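Local coordinates for N-acetylglucosaminidase (Paenibacillus barengoltzii, PDB 6INX), which hydrolyses glycosidic bonds of N-acetylglucosamine-containing sugars as a family 18 glycoside hydrolase, probably acting within the glycan chain, at residues A[323-326]-A[327-330]; A[182-185]-A[186-189]. One frame throughout, in Å; residues are numbered along the deposited sequence.

How the contacts relate
Contacts 1 and 2 continue two strands of the TIM barrel, 320-324 and 179-183, past their C-terminal ends, the side on which family 18 enzymes carry the active site. Strand 230-235 lies between these two, pairing in parallel with each. The contact centres are about 15 Å apart, yet the two turns touch, since Y185 OH packs 3.7 Å from W324 CB. M183 also meets E111, the glutamate closing the DxxDxDxE signature of family 18 after strand 105-109. By family resemblance, W324, Y185 and D186 probably line the sugar-binding cleft. Contact 1 makes its turn with hydrogen bonds, whereas in contact 2 the M187 side chain folds back on T184, with no hydrogen bond between the segments.

Contact 1 of 2, residues A[323-326]-A[327-330]; sequences FWEY and GCDR
The backbone nitrogen of G327 meets two flat groups: it comes obliquely to the ring of Y326 and stands above the plane of the E325 carboxylate. One face of the W324 indole takes E325 CB, 3.4 Å above the plane and displaced toward the rim, while Y326 N lies at the edge of the F323 ring, in its plane. These groups belong to the end of the eighth barrel strand, 320-324, where a cis peptide joins W324 to E325 as in many family 18 enzymes, in which this tryptophan commonly floors the sugar subsite.

Beyond the cis bond the chain makes a single 3-10 turn, closed by C328 N donating to E325 O at 2.9 Å. The side chain of E325 adds a second tie. Its chain bends sharply at chi2 (-91°), which swings the carboxylate back over the turn so that OE1 accepts from G327 N at 2.9 Å. This bond is bent, with an N-H...O angle of 134° and the donor 56° out of the carboxylate plane. The other oxygen, OE2, is hydrogen-bonded to S12 N and H15 ND1. Three hydrogen bonds thus hold the carboxylate, one on OE1 and two on OE2, which would tend to favour its ionised form. The OH of Y326 is hydrogen-bonded to E23 OE1.

C328 SG lies 3.6 Å from E325 O and makes an oblique sulfur-aromatic contact with W324, 5.3 Å from the centroid of the five-membered ring. Finally, a water donates to Y326 O at 2.9 Å and to D329 O at 3.3 Å, bridging the two carbonyls.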
# COMPACT_ATOMS: atom_id res chain seq x y z
N PHE A 323 -20.63 11.22 3.90
CA PHE A 323 -19.60 11.87 4.71
C PHE A 323 -19.56 11.34 6.13
O PHE A 323 -20.57 10.93 6.71
CB PHE A 323 -19.73 13.40 4.70
CG PHE A 323 -21.00 13.92 5.32
CD1 PHE A 323 -21.08 14.13 6.69
CD2 PHE A 323 -22.09 14.25 4.53
CE1 PHE A 323 -22.25 14.63 7.26
CE2 PHE A 323 -23.24 14.77 5.09
CZ PHE A 323 -23.32 14.96 6.46
N TRP A 324 -18.35 11.35 6.69
CA TRP A 324 -18.11 11.11 8.11
C TRP A 324 -17.46 12.38 8.65
O TRP A 324 -16.41 12.78 8.14
CB TRP A 324 -17.13 9.94 8.32
CG TRP A 324 -16.86 9.73 9.78
CD1 TRP A 324 -15.94 10.39 10.56
CD2 TRP A 324 -17.57 8.86 10.65
NE1 TRP A 324 -16.03 9.95 11.85
CE2 TRP A 324 -17.03 9.02 11.94
CE3 TRP A 324 -18.62 7.96 10.47
CZ2 TRP A 324 -17.50 8.30 13.04
CZ3 TRP A 324 -19.08 7.25 11.55
CH2 TRP A 324 -18.52 7.43 12.83
N GLU A 325 -18.06 13.01 9.66
CA GLU A 325 -19.34 12.71 10.30
C GLU A 325 -19.98 14.08 10.64
O GLU A 325 -19.27 15.08 10.75
CB GLU A 325 -19.10 11.90 11.58
CG GLU A 325 -20.35 11.51 12.38
CD GLU A 325 -20.71 12.55 13.44
OE1 GLU A 325 -19.84 13.37 13.78
OE2 GLU A 325 -21.87 12.57 13.92
N TYR A 326 -21.30 14.10 10.82
CA TYR A 326 -22.06 15.35 10.94
C TYR A 326 -21.46 16.33 11.96
O TYR A 326 -21.33 17.53 11.68
CB TYR A 326 -23.50 15.01 11.31
CG TYR A 326 -24.36 16.17 11.76
CD1 TYR A 326 -25.09 16.92 10.86
CD2 TYR A 326 -24.46 16.49 13.11
CE1 TYR A 326 -25.89 17.97 11.28
CE2 TYR A 326 -25.25 17.53 13.54
CZ TYR A 326 -25.96 18.27 12.62
OH TYR A 326 -26.75 19.31 13.07
N GLY A 327 -21.11 15.84 13.14
CA GLY A 327 -20.62 16.69 14.22
C GLY A 327 -19.21 17.22 14.06
O GLY A 327 -18.77 18.04 14.87
N CYS A 328 -18.49 16.78 13.03
CA CYS A 328 -17.11 17.21 12.83
C CYS A 328 -16.99 18.58 12.19
O CYS A 328 -15.87 19.11 12.13
CB CYS A 328 -16.38 16.20 11.94
SG CYS A 328 -16.27 14.56 12.64
N ASP A 329 -18.08 19.15 11.70
CA ASP A 329 -18.05 20.47 11.06
C ASP A 329 -19.19 21.32 11.59
O ASP A 329 -20.28 21.33 11.02
CB ASP A 329 -18.11 20.37 9.55
CG ASP A 329 -18.18 21.75 8.90
OD1 ASP A 329 -17.69 22.70 9.55
OD2 ASP A 329 -18.72 21.88 7.79
N ARG A 330 -18.92 22.06 12.66
CA ARG A 330 -19.90 22.98 13.21
C ARG A 330 -20.00 24.29 12.43
O ARG A 330 -20.86 25.11 12.74
CB ARG A 330 -19.61 23.25 14.69
CG ARG A 330 -19.45 21.99 15.52
CD ARG A 330 -19.41 22.29 17.00
NE ARG A 330 -20.68 21.95 17.66
CZ ARG A 330 -21.19 22.62 18.69
NH1 ARG A 330 -20.55 23.67 19.19
NH2 ARG A 330 -22.35 22.24 19.21
O HOH W 1 -21.99 19.07 9.37

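Contact 2 of 2, residues A[182-185]-A[186-189]; sequences LMTY and DMRG
Two consecutive inverse gamma turns, centred on M183 and T184, carry the sixth strand of the TIM barrel, 179-183, into the loop where M187 folds back on T184. The first is closed weakly by T184 N to L182 O, the second by Y185 N to M183 O at 2.9 Å. In family 18 this strand end, with its tyrosine and aspartate, usually faces the bound sugar, and Y185 and D186 are consistent with that role here.

M187 does most of the touching. Its chain runs extended and then bends at the last torsion (chi3 -71°), which brings the terminal methyl alongside the backbone of T184: CE comes 3.6 Å from T184 O and SD 3.8 Å from T184 CA. Farther back on the same side chain, CG packs 3.8 Å from Y185 N. The polar atoms of T184 are engaged by other residues, OG1 with G233 N and the carbonyl O with T199 OG1.

Y185 has CG tucked between its own N and carbonyl carbon (chi1 45°), and the ring turns back over the strand: M183 CA sits 4.3 Å above one face, over the centre, and D186 N lies at the ring edge near its plane. The carboxylate of D186 stands nearly upright to that ring, with planes 80° apart and OD2 4.1 Å from Y185 CD1. OD1 forms a salt bridge with R239 NE and is hydrogen-bonded to Y237 OH. No hydrogen bond crosses between the segments; M187 is held here by van der Waals packing against the T184-Y185 backbone, and neighbouring strands and loops supply the polar partners that fix the turn.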
# COMPACT_ATOMS: atom_id res chain seq x y z
N LEU A 182 -18.23 3.64 -0.55
CA LEU A 182 -16.79 3.47 -0.51
C LEU A 182 -16.21 4.46 0.49
O LEU A 182 -16.36 5.68 0.33
CB LEU A 182 -16.16 3.67 -1.89
CG LEU A 182 -16.71 2.83 -3.03
CD1 LEU A 182 -15.90 3.12 -4.30
CD2 LEU A 182 -16.66 1.36 -2.65
N MET A 183 -15.54 3.94 1.51
CA MET A 183 -14.95 4.79 2.53
C MET A 183 -13.64 5.35 1.98
O MET A 183 -12.54 4.93 2.34
CB MET A 183 -14.74 4.01 3.82
CG MET A 183 -16.06 3.77 4.57
SD MET A 183 -15.83 2.94 6.15
CE MET A 183 -15.31 1.35 5.53
N THR A 184 -13.78 6.32 1.06
CA THR A 184 -12.63 6.98 0.44
C THR A 184 -12.09 8.09 1.35
O THR A 184 -11.98 9.27 0.98
CB THR A 184 -12.95 7.46 -0.98
OG1 THR A 184 -14.09 8.33 -0.97
CG2 THR A 184 -13.23 6.27 -1.90
N TYR A 185 -11.76 7.68 2.56
CA TYR A 185 -11.12 8.50 3.58
C TYR A 185 -10.33 7.55 4.47
O TYR A 185 -10.51 6.33 4.41
CB TYR A 185 -12.12 9.38 4.36
CG TYR A 185 -13.41 8.73 4.82
CD1 TYR A 185 -13.42 7.81 5.85
CD2 TYR A 185 -14.62 9.07 4.23
CE1 TYR A 185 -14.60 7.23 6.28
CE2 TYR A 185 -15.82 8.51 4.67
CZ TYR A 185 -15.79 7.58 5.69
OH TYR A 185 -16.96 7.00 6.14
N ASP A 186 -9.46 8.12 5.30
CA ASP A 186 -8.44 7.32 6.02
C ASP A 186 -7.65 6.43 5.05
O ASP A 186 -7.16 5.37 5.44
CB ASP A 186 -9.03 6.44 7.13
CG ASP A 186 -9.82 7.22 8.15
OD1 ASP A 186 -9.50 8.40 8.39
OD2 ASP A 186 -10.76 6.62 8.72
N MET A 187 -7.55 6.84 3.78
CA MET A 187 -6.89 5.99 2.80
C MET A 187 -5.39 5.94 3.03
O MET A 187 -4.73 4.97 2.62
CB MET A 187 -7.18 6.46 1.37
CG MET A 187 -8.63 6.17 0.95
SD MET A 187 -9.02 6.53 -0.77
CE MET A 187 -8.98 8.33 -0.74
N ARG A 188 -4.86 6.97 3.68
CA ARG A 188 -3.54 7.01 4.27
C ARG A 188 -3.75 7.50 5.69
O ARG A 188 -4.41 8.52 5.90
CB ARG A 188 -2.65 8.00 3.52
CG ARG A 188 -2.45 7.58 2.07
CD ARG A 188 -1.87 8.71 1.21
NE ARG A 188 -1.71 8.24 -0.16
CZ ARG A 188 -2.71 8.06 -1.03
NH1 ARG A 188 -3.96 8.33 -0.69
NH2 ARG A 188 -2.45 7.58 -2.24
N GLY A 189 -3.23 6.76 6.66
CA GLY A 189 -3.54 7.08 8.04
C GLY A 189 -2.70 6.27 9.02
O GLY A 189 -1.47 6.32 8.97